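Local coordinates for protein pyrethroid hydrolase (Sphingobium faniae, PDB 5Y5R) that hydrolyses pyrethroid insecticides, cleaving their ester bond to release the alcohol and a cyclopropanecarboxylic acid, at residues 109-114 against 180-185; 53-58 against 84-89; 194-199 against 212-217. One frame throughout, in Å; residues are numbered along the deposited sequence.

Overall arrangement
Interaction 2 comes first along the chain: residues 53-58 meet 84-89 and close a loop that holds helix 59-67 and strand 71-77, tying helix 54-57 to helix 80-90. Interaction 1 follows, joining 109-114 to 180-185 near the two ends of the long connection between strands 95-101 and 194-199. Interaction 3 is the shortest closure in sequence, its segments 13 residues apart, packing strand 194-199 against helix 207-216. The three are in series; none nests in or crosses another. They are linked in space, because selenomethionine Met-185 of interaction 1 touches both Ser-85 and Phe-217, whereas the nearest atoms of interactions 2 and 3 stay about 6 Å apart.

Interaction 1 of 3, residues 109-114 against 180-185; sequences GVTPET and GTPNPM
Gly-109, Val-110 and Asn-183 are joined by two backbone hydrogen bonds, although neither segment is in a regular strand where they meet. Gly-109 N gives its proton to Asn-183 O at 2.7 Å. The return bond, from Asn-183 N to Val-110 O, is longer at 3.2 Å. Gly-109 has phi 88° and psi -1°, at which a side chain would press on the preceding carbonyl oxygen.

Van der Waals contact is carried mainly by Thr-111. With chi1 at 62° its methyl turns away from its own carbonyl carbon and meets the 180-182 backbone and the ring of Pro-182: CG2 lies 3.5 Å from Gly-180 O and, in an apolar contact, 3.9 Å from CG of Pro-182. Pro-112 brings its CD to 3.3 Å from Thr-181 O, and Glu-113 stretches out until OE2 lies 3.4 Å from CA of Gly-180.

Within 180-185, Asn-183 OD1 accepts from Met-185 N at 2.8 Å, an Asx turn, while its ND2 donates to Thr-106 O. Both ends of this buried amide are therefore engaged, which fixes its rotation. The hydroxyl of Thr-106 also bonds to Val-110 O, so this one residue couples the two segments a second time.

The contact joins two loop stretches of the region between strands 95-101 and 194-199 of the alpha/beta hydrolase fold, with the side chain of Pro-112 about 7 Å from the bound pyrethroid. Because the cross-segment hydrogen bonds run between main-chain atoms, the contact depends chiefly on backbone course.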
loop_
_atom_site.group_PDB
_atom_site.type_symbol
_atom_site.label_atom_id
_atom_site.label_comp_id
_atom_site.label_asym_id
_atom_site.label_seq_id
_atom_site.Cartn_x
_atom_site.Cartn_y
_atom_site.Cartn_z
ATOM N N GLY A 109 1.502 -17.243 -2.761
ATOM C CA GLY A 109 2.673 -18.017 -2.399
ATOM C C GLY A 109 3.992 -17.307 -2.580
ATOM O O GLY A 109 5.046 -17.901 -2.295
ATOM N N VAL A 110 3.975 -16.070 -3.059
ATOM C CA VAL A 110 5.176 -15.289 -3.317
ATOM C C VAL A 110 5.264 -14.202 -2.264
ATOM O O VAL A 110 4.252 -13.573 -1.932
ATOM C CB VAL A 110 5.169 -14.687 -4.731
ATOM C CG1 VAL A 110 6.517 -14.022 -5.047
ATOM C CG2 VAL A 110 4.909 -15.782 -5.708
ATOM N N THR A 111 6.443 -14.021 -1.710
ATOM C CA THR A 111 6.552 -12.958 -0.722
ATOM C C THR A 111 7.013 -11.678 -1.384
ATOM O O THR A 111 7.638 -11.703 -2.450
ATOM C CB THR A 111 7.545 -13.344 0.370
ATOM O OG1 THR A 111 8.813 -13.516 -0.248
ATOM C CG2 THR A 111 7.136 -14.641 0.995
ATOM N N PRO A 112 6.741 -10.535 -0.756
ATOM C CA PRO A 112 7.230 -9.263 -1.302
ATOM C C PRO A 112 8.727 -9.215 -1.503
ATOM O O PRO A 112 9.184 -8.481 -2.391
ATOM C CB PRO A 112 6.768 -8.248 -0.251
ATOM C CG PRO A 112 5.573 -8.878 0.351
ATOM C CD PRO A 112 5.812 -10.326 0.375
ATOM N N GLU A 113 9.518 -9.958 -0.710
ATOM C CA GLU A 113 10.969 -9.829 -0.857
ATOM C C GLU A 113 11.426 -10.222 -2.264
ATOM O O GLU A 113 12.443 -9.705 -2.735
ATOM C CB GLU A 113 11.741 -10.645 0.202
ATOM C CG GLU A 113 11.009 -11.740 0.921
ATOM C CD GLU A 113 11.815 -12.352 2.051
ATOM O OE1 GLU A 113 13.047 -12.124 2.101
ATOM O OE2 GLU A 113 11.226 -13.094 2.873
ATOM N N THR A 114 10.644 -11.056 -2.987
ATOM C CA THR A 114 10.973 -11.407 -4.372
ATOM C C THR A 114 11.236 -10.186 -5.237
ATOM O O THR A 114 12.170 -10.174 -6.042
ATOM C CB THR A 114 9.839 -12.222 -5.031
ATOM O OG1 THR A 114 9.689 -13.495 -4.391
ATOM C CG2 THR A 114 10.066 -12.403 -6.546
ATOM N N GLY A 180 8.104 -10.604 4.605
ATOM C CA GLY A 180 8.443 -12.002 4.543
ATOM C C GLY A 180 7.259 -12.933 4.477
ATOM O O GLY A 180 7.455 -14.148 4.422
ATOM N N THR A 181 6.017 -12.378 4.397
ATOM C CA THR A 181 4.833 -13.225 4.439
ATOM C C THR A 181 4.312 -13.513 3.036
ATOM O O THR A 181 4.250 -12.603 2.198
ATOM C CB THR A 181 3.749 -12.576 5.297
ATOM O OG1 THR A 181 4.053 -12.844 6.683
ATOM C CG2 THR A 181 2.357 -13.116 4.936
ATOM N N PRO A 182 4.083 -14.777 2.699
ATOM C CA PRO A 182 3.598 -15.093 1.358
ATOM C C PRO A 182 2.143 -14.676 1.223
ATOM O O PRO A 182 1.391 -14.663 2.206
ATOM C CB PRO A 182 3.728 -16.623 1.279
ATOM C CG PRO A 182 4.466 -17.058 2.498
ATOM C CD PRO A 182 4.198 -15.985 3.527
ATOM N N ASN A 183 1.751 -14.357 -0.011
ATOM C CA ASN A 183 0.351 -14.060 -0.310
ATOM C C ASN A 183 -0.485 -15.320 -0.193
ATOM O O ASN A 183 -0.215 -16.289 -0.901
ATOM C CB ASN A 183 0.192 -13.449 -1.694
ATOM C CG ASN A 183 -1.259 -13.091 -2.003
ATOM O OD1 ASN A 183 -2.139 -13.236 -1.160
ATOM N ND2 ASN A 183 -1.496 -12.566 -3.185
ATOM N N PRO A 184 -1.452 -15.376 0.717
ATOM C CA PRO A 184 -2.305 -16.559 0.848
ATOM C C PRO A 184 -3.567 -16.534 -0.005
ATOM O O PRO A 184 -4.420 -17.409 0.172
ATOM C CB PRO A 184 -2.665 -16.524 2.332
ATOM C CG PRO A 184 -2.804 -15.046 2.602
ATOM C CD PRO A 184 -1.787 -14.352 1.710
HETATM N N MSE A 185 -3.719 -15.573 -0.905
HETATM C CA MSE A 185 -4.954 -15.499 -1.680
HETATM C C MSE A 185 -5.215 -16.765 -2.463
HETATM O O MSE A 185 -4.367 -17.212 -3.239
HETATM C CB MSE A 185 -4.919 -14.317 -2.630
HETATM C CG MSE A 185 -5.290 -13.029 -1.972
HETATM SE SE MSE A 185 -4.947 -11.615 -3.194
HETATM C CE MSE A 185 -6.459 -12.011 -4.375
#

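Interaction 2 of 3, residues 53-58 against 84-89; sequences DMEHYT and ISWLAQ
Met-54 O is gripped twice by Thr-58, the residue that also faces Trp-86 and Leu-87 across the contact. Thr-58 OG1 donates to Met-54 O at a short 2.5 Å, and Thr-58 N donates to the same oxygen at 2.8 Å. The two donors arrive from opposite faces of the carbonyl plane, the hydroxyl tilted 34° from it. With OG1 set between the backbone N and the carbonyl carbon (chi1 50°), the hydroxyl of Thr-58 can bend back to the preceding turn while still coming within 3.5 Å of Trp-86 CE3.

The indole is the largest contributor to the interface. Met-54, a selenomethionine, lays its CB over one face as a CH-pi contact: CB is 3.6 Å from the centroid of the five-membered ring and 14° off the ring normal. Glu-55 continues along the same face, its backbone N above the six-membered part towards the rim; its CA comes to 3.4 Å from CH2 of Trp-86. The carboxylate leads away from the ring.

These residues join two helices of the alpha/beta hydrolase fold, the short 54-57 and the longer 80-90, which begins at the last glycine of a GxSxG sequence, probably the nucleophile elbow. Asp-53 caps the shorter one, its OD1 accepting from His-56 N.

Thr-58 also meets Leu-87, mainly through carbon atoms. The two side chains reach towards each other tip to tip, with CB of Thr-58 3.9 Å from CG of Leu-87. Leu-87 in turn rests on Leu-74 of strand 71-77, and Trp-86 stacks with His-90, one turn further along its own helix.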
loop_
_atom_site.group_PDB
_atom_site.type_symbol
_atom_site.label_atom_id
_atom_site.label_comp_id
_atom_site.label_asym_id
_atom_site.label_seq_id
_atom_site.Cartn_x
_atom_site.Cartn_y
_atom_site.Cartn_z
ATOM N N ASP A 53 2.301 -11.044 13.723
ATOM C CA ASP A 53 2.151 -11.657 12.408
ATOM C C ASP A 53 1.155 -10.799 11.628
ATOM O O ASP A 53 0.756 -9.721 12.083
ATOM C CB ASP A 53 1.764 -13.143 12.529
ATOM C CG ASP A 53 0.436 -13.366 13.236
ATOM O OD1 ASP A 53 -0.283 -12.388 13.514
ATOM O OD2 ASP A 53 0.102 -14.546 13.510
HETATM N N MSE A 54 0.776 -11.248 10.439
HETATM C CA MSE A 54 -0.025 -10.392 9.573
HETATM C C MSE A 54 -1.439 -10.201 10.074
HETATM O O MSE A 54 -2.005 -9.130 9.903
HETATM C CB MSE A 54 -0.055 -10.948 8.154
HETATM C CG MSE A 54 1.263 -10.695 7.417
HETATM SE SE MSE A 54 1.572 -8.806 7.067
HETATM C CE MSE A 54 0.405 -8.595 5.454
ATOM N N GLU A 55 -2.016 -11.259 10.641
ATOM C CA GLU A 55 -3.334 -11.132 11.241
ATOM C C GLU A 55 -3.322 -10.014 12.263
ATOM O O GLU A 55 -4.272 -9.229 12.352
ATOM C CB GLU A 55 -3.754 -12.447 11.919
ATOM C CG GLU A 55 -5.185 -12.410 12.526
ATOM C CD GLU A 55 -5.280 -11.617 13.835
ATOM O OE1 GLU A 55 -4.252 -11.542 14.545
ATOM O OE2 GLU A 55 -6.352 -10.998 14.111
ATOM N N HIS A 56 -2.224 -9.921 13.025
ATOM C CA HIS A 56 -2.043 -8.854 14.001
ATOM C C HIS A 56 -1.804 -7.513 13.328
ATOM O O HIS A 56 -2.373 -6.495 13.736
ATOM C CB HIS A 56 -0.861 -9.182 14.909
ATOM C CG HIS A 56 -0.676 -8.203 16.023
ATOM N ND1 HIS A 56 0.548 -7.978 16.614
ATOM C CD2 HIS A 56 -1.559 -7.400 16.662
ATOM C CE1 HIS A 56 0.415 -7.071 17.565
ATOM N NE2 HIS A 56 -0.856 -6.705 17.615
ATOM N N TYR A 57 -0.897 -7.492 12.336
ATOM C CA TYR A 57 -0.568 -6.260 11.619
ATOM C C TYR A 57 -1.813 -5.639 10.987
ATOM O O TYR A 57 -1.991 -4.419 11.029
ATOM C CB TYR A 57 0.487 -6.558 10.529
ATOM C CG TYR A 57 1.211 -5.352 9.943
ATOM C CD1 TYR A 57 1.906 -4.469 10.764
ATOM C CD2 TYR A 57 1.270 -5.135 8.562
ATOM C CE1 TYR A 57 2.557 -3.387 10.252
ATOM C CE2 TYR A 57 1.956 -4.030 8.042
ATOM C CZ TYR A 57 2.575 -3.161 8.892
ATOM O OH TYR A 57 3.282 -2.084 8.386
ATOM N N THR A 58 -2.684 -6.462 10.399
ATOM C CA THR A 58 -3.800 -5.966 9.605
ATOM C C THR A 58 -5.083 -5.834 10.420
ATOM O O THR A 58 -6.144 -5.524 9.857
ATOM C CB THR A 58 -4.046 -6.883 8.401
ATOM O OG1 THR A 58 -4.118 -8.262 8.802
ATOM C CG2 THR A 58 -2.882 -6.764 7.436
ATOM N N ILE A 84 -3.393 -5.792 1.790
ATOM C CA ILE A 84 -4.720 -5.920 1.176
ATOM C C ILE A 84 -4.888 -7.300 0.568
ATOM O O ILE A 84 -6.011 -7.790 0.457
ATOM C CB ILE A 84 -5.026 -4.828 0.125
ATOM C CG1 ILE A 84 -4.383 -5.156 -1.223
ATOM C CG2 ILE A 84 -4.641 -3.451 0.613
ATOM C CD1 ILE A 84 -4.884 -4.265 -2.339
ATOM N N SER A 85 -3.797 -7.914 0.086
ATOM C CA SER A 85 -3.866 -9.302 -0.353
ATOM C C SER A 85 -4.145 -10.242 0.824
ATOM O O SER A 85 -4.919 -11.202 0.716
ATOM C CB SER A 85 -2.558 -9.673 -1.056
ATOM O OG SER A 85 -2.337 -8.868 -2.203
ATOM N N TRP A 86 -3.470 -10.030 1.950
ATOM C CA TRP A 86 -3.727 -10.884 3.098
ATOM C C TRP A 86 -5.166 -10.723 3.577
ATOM O O TRP A 86 -5.875 -11.710 3.795
ATOM C CB TRP A 86 -2.723 -10.570 4.205
ATOM C CG TRP A 86 -2.684 -11.609 5.266
ATOM C CD1 TRP A 86 -1.774 -12.607 5.407
ATOM C CD2 TRP A 86 -3.598 -11.736 6.362
ATOM N NE1 TRP A 86 -2.065 -13.361 6.519
ATOM C CE2 TRP A 86 -3.188 -12.844 7.118
ATOM C CE3 TRP A 86 -4.731 -11.024 6.770
ATOM C CZ2 TRP A 86 -3.868 -13.255 8.257
ATOM C CZ3 TRP A 86 -5.403 -11.433 7.916
ATOM C CH2 TRP A 86 -4.968 -12.538 8.635
ATOM N N LEU A 87 -5.625 -9.480 3.688
ATOM C CA LEU A 87 -6.994 -9.204 4.122
ATOM C C LEU A 87 -8.029 -9.749 3.147
ATOM O O LEU A 87 -9.054 -10.301 3.562
ATOM C CB LEU A 87 -7.179 -7.703 4.260
ATOM C CG LEU A 87 -6.604 -7.064 5.524
ATOM C CD1 LEU A 87 -6.340 -5.576 5.293
ATOM C CD2 LEU A 87 -7.570 -7.265 6.629
ATOM N N ALA A 88 -7.755 -9.661 1.848
ATOM C CA ALA A 88 -8.748 -10.109 0.883
ATOM C C ALA A 88 -9.039 -11.579 1.099
ATOM O O ALA A 88 -10.202 -12.000 1.090
ATOM C CB ALA A 88 -8.249 -9.856 -0.543
ATOM N N GLN A 89 -7.995 -12.341 1.433
ATOM C CA GLN A 89 -8.127 -13.778 1.592
ATOM C C GLN A 89 -8.945 -14.132 2.819
ATOM O O GLN A 89 -9.698 -15.110 2.795
ATOM C CB GLN A 89 -6.732 -14.420 1.625
ATOM C CG GLN A 89 -6.669 -15.880 2.055
ATOM C CD GLN A 89 -7.512 -16.750 1.160
ATOM O OE1 GLN A 89 -7.696 -16.433 -0.003
ATOM N NE2 GLN A 89 -7.975 -17.878 1.679
#

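Interaction 3 of 3, residues 194-199 against 212-217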
loop_
_atom_site.group_PDB
_atom_site.type_symbol
_atom_site.label_atom_id
_atom_site.label_comp_id
_atom_site.label_asym_id
_atom_site.label_seq_id
_atom_site.Cartn_x
_atom_site.Cartn_y
_atom_site.Cartn_z
ATOM N N ARG A 194 -9.481 -6.505 -9.390
ATOM C CA ARG A 194 -8.183 -5.959 -9.016
ATOM C C ARG A 194 -7.836 -4.814 -9.954
ATOM O O ARG A 194 -8.127 -4.869 -11.161
ATOM C CB ARG A 194 -7.082 -7.039 -9.090
ATOM C CG ARG A 194 -7.249 -8.201 -8.136
ATOM C CD ARG A 194 -6.196 -9.294 -8.418
ATOM N NE ARG A 194 -6.361 -9.933 -9.727
ATOM C CZ ARG A 194 -7.078 -11.036 -9.915
ATOM N NH1 ARG A 194 -7.678 -11.601 -8.876
ATOM N NH2 ARG A 194 -7.197 -11.577 -11.130
ATOM N N LEU A 195 -7.306 -3.744 -9.382
ATOM C CA LEU A 195 -6.820 -2.605 -10.148
ATOM C C LEU A 195 -5.423 -2.236 -9.668
ATOM O O LEU A 195 -5.186 -2.130 -8.452
ATOM C CB LEU A 195 -7.784 -1.417 -10.022
ATOM C CG LEU A 195 -7.302 -0.033 -10.432
ATOM C CD1 LEU A 195 -7.040 -0.021 -11.923
ATOM C CD2 LEU A 195 -8.376 0.996 -10.065
ATOM N N TYR A 196 -4.503 -2.057 -10.619
ATOM C CA TYR A 196 -3.176 -1.523 -10.359
ATOM C C TYR A 196 -3.101 -0.094 -10.889
ATOM O O TYR A 196 -3.306 0.142 -12.079
ATOM C CB TYR A 196 -2.083 -2.375 -11.015
ATOM C CG TYR A 196 -0.721 -2.203 -10.356
ATOM C CD1 TYR A 196 0.105 -1.140 -10.672
ATOM C CD2 TYR A 196 -0.293 -3.096 -9.393
ATOM C CE1 TYR A 196 1.349 -0.992 -10.048
ATOM C CE2 TYR A 196 0.932 -2.952 -8.770
ATOM C CZ TYR A 196 1.744 -1.909 -9.091
ATOM O OH TYR A 196 2.949 -1.800 -8.433
ATOM N N ILE A 197 -2.785 0.850 -10.014
ATOM C CA ILE A 197 -2.517 2.230 -10.412
ATOM C C ILE A 197 -1.012 2.398 -10.406
ATOM O O ILE A 197 -0.400 2.420 -9.332
ATOM C CB ILE A 197 -3.186 3.252 -9.477
ATOM C CG1 ILE A 197 -4.689 2.995 -9.378
ATOM C CG2 ILE A 197 -2.899 4.678 -9.961
ATOM C CD1 ILE A 197 -5.445 4.067 -8.615
ATOM N N GLU A 198 -0.419 2.480 -11.604
ATOM C CA GLU A 198 1.011 2.668 -11.747
ATOM C C GLU A 198 1.338 4.131 -11.533
ATOM O O GLU A 198 0.591 5.019 -11.957
ATOM C CB GLU A 198 1.519 2.291 -13.155
ATOM C CG GLU A 198 1.039 1.019 -13.775
ATOM C CD GLU A 198 1.493 0.897 -15.252
ATOM O OE1 GLU A 198 1.423 1.892 -16.007
ATOM O OE2 GLU A 198 1.926 -0.186 -15.656
ATOM N N ALA A 199 2.488 4.372 -10.927
ATOM C CA ALA A 199 3.123 5.686 -10.845
ATOM C C ALA A 199 4.288 5.656 -11.833
ATOM O O ALA A 199 5.289 4.977 -11.579
ATOM C CB ALA A 199 3.585 5.971 -9.420
ATOM N N GLN A 212 6.137 -5.797 -14.080
ATOM C CA GLN A 212 6.515 -7.197 -13.941
ATOM C C GLN A 212 5.620 -7.891 -12.932
ATOM O O GLN A 212 5.211 -9.043 -13.126
ATOM C CB GLN A 212 7.997 -7.276 -13.540
ATOM C CG GLN A 212 8.593 -8.665 -13.566
ATOM C CD GLN A 212 8.749 -9.170 -14.983
ATOM O OE1 GLN A 212 9.139 -8.416 -15.879
ATOM N NE2 GLN A 212 8.456 -10.443 -15.194
HETATM N N MSE A 213 5.261 -7.190 -11.866
HETATM C CA MSE A 213 4.344 -7.746 -10.894
HETATM C C MSE A 213 2.953 -7.983 -11.483
HETATM O O MSE A 213 2.364 -9.044 -11.275
HETATM C CB MSE A 213 4.284 -6.830 -9.669
HETATM C CG MSE A 213 5.560 -6.975 -8.865
HETATM SE SE MSE A 213 5.591 -5.957 -7.200
HETATM C CE MSE A 213 5.511 -4.175 -7.908
ATOM N N GLN A 214 2.422 -6.999 -12.211
ATOM C CA GLN A 214 1.162 -7.245 -12.924
ATOM C C GLN A 214 1.283 -8.463 -13.827
ATOM O O GLN A 214 0.419 -9.346 -13.816
ATOM C CB GLN A 214 0.759 -6.020 -13.749
ATOM C CG GLN A 214 0.509 -4.818 -12.916
ATOM C CD GLN A 214 0.433 -3.561 -13.731
ATOM O OE1 GLN A 214 -0.496 -3.356 -14.526
ATOM N NE2 GLN A 214 1.411 -2.707 -13.552
ATOM N N LYS A 215 2.398 -8.563 -14.545
ATOM C CA LYS A 215 2.583 -9.632 -15.517
ATOM C C LYS A 215 2.567 -11.013 -14.859
ATOM O O LYS A 215 2.088 -11.984 -15.464
ATOM C CB LYS A 215 3.887 -9.399 -16.285
ATOM C CG LYS A 215 4.215 -10.474 -17.278
ATOM C CD LYS A 215 5.425 -10.148 -18.134
ATOM C CE LYS A 215 5.255 -10.817 -19.508
ATOM N NZ LYS A 215 5.344 -12.300 -19.409
ATOM N N GLU A 216 3.143 -11.141 -13.646
ATOM C CA GLU A 216 3.272 -12.448 -13.003
ATOM C C GLU A 216 2.089 -12.815 -12.105
ATOM O O GLU A 216 2.021 -13.960 -11.645
ATOM C CB GLU A 216 4.575 -12.502 -12.189
ATOM C CG GLU A 216 5.826 -12.491 -13.073
ATOM C CD GLU A 216 7.152 -12.624 -12.330
ATOM O OE1 GLU A 216 8.176 -12.205 -12.910
ATOM O OE2 GLU A 216 7.200 -13.041 -11.154
ATOM N N PHE A 217 1.136 -11.894 -11.858
ATOM C CA PHE A 217 -0.033 -12.269 -11.067
ATOM C C PHE A 217 -1.012 -13.054 -11.934
ATOM O O PHE A 217 -1.269 -12.670 -13.076
ATOM C CB PHE A 217 -0.746 -11.034 -10.495
ATOM C CG PHE A 217 -1.795 -11.361 -9.451
ATOM C CD1 PHE A 217 -1.472 -11.459 -8.098
ATOM C CD2 PHE A 217 -3.098 -11.580 -9.815
ATOM C CE1 PHE A 217 -2.451 -11.757 -7.164
ATOM C CE2 PHE A 217 -4.061 -11.893 -8.887
ATOM C CZ PHE A 217 -3.745 -11.967 -7.555
#
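The amide of Gln-214 lies flat over one face of the Tyr-196 ring, the planes 8° apart and NE2 3.5 Å from CD1. Gln-214 CG adds a CH-pi contact on that face, 4.2 Å from the ring centroid. Phe-217 meets one face of the Arg-194 guanidinium through CE2, which lies 3.1 Å from NE; the planes are 47° apart, and NH2 comes to the phenyl edge. A bend about the CG-CD bond of Arg-194 brings the guanidinium up to CE2 and lets NH2 and NH1 bond to Pro-220 O and Leu-190 O. An alanine here is likely to leave those two carbonyls without their donor and one side of Phe-217 poorly packed.

Gln-214 NE2 also makes a weak hydrogen bond of 3.3 Å to Glu-198 OE2, whose firmer partner is Arg-211; OE1 is held by Ser-225. Tyr-196 OH, bonded to Ala-103 O, touches CE of selenomethionine Met-213 at 3.5 Å.

Strand and helix run nearly antiparallel, 162° between their directions and 10.6 Å between axes at closest, as expected in a beta-alpha-beta crossover of the alpha/beta hydrolase sheet (194-199, 207-216, 222-226), with Asp-202, probably of the charge relay system, just after the first strand.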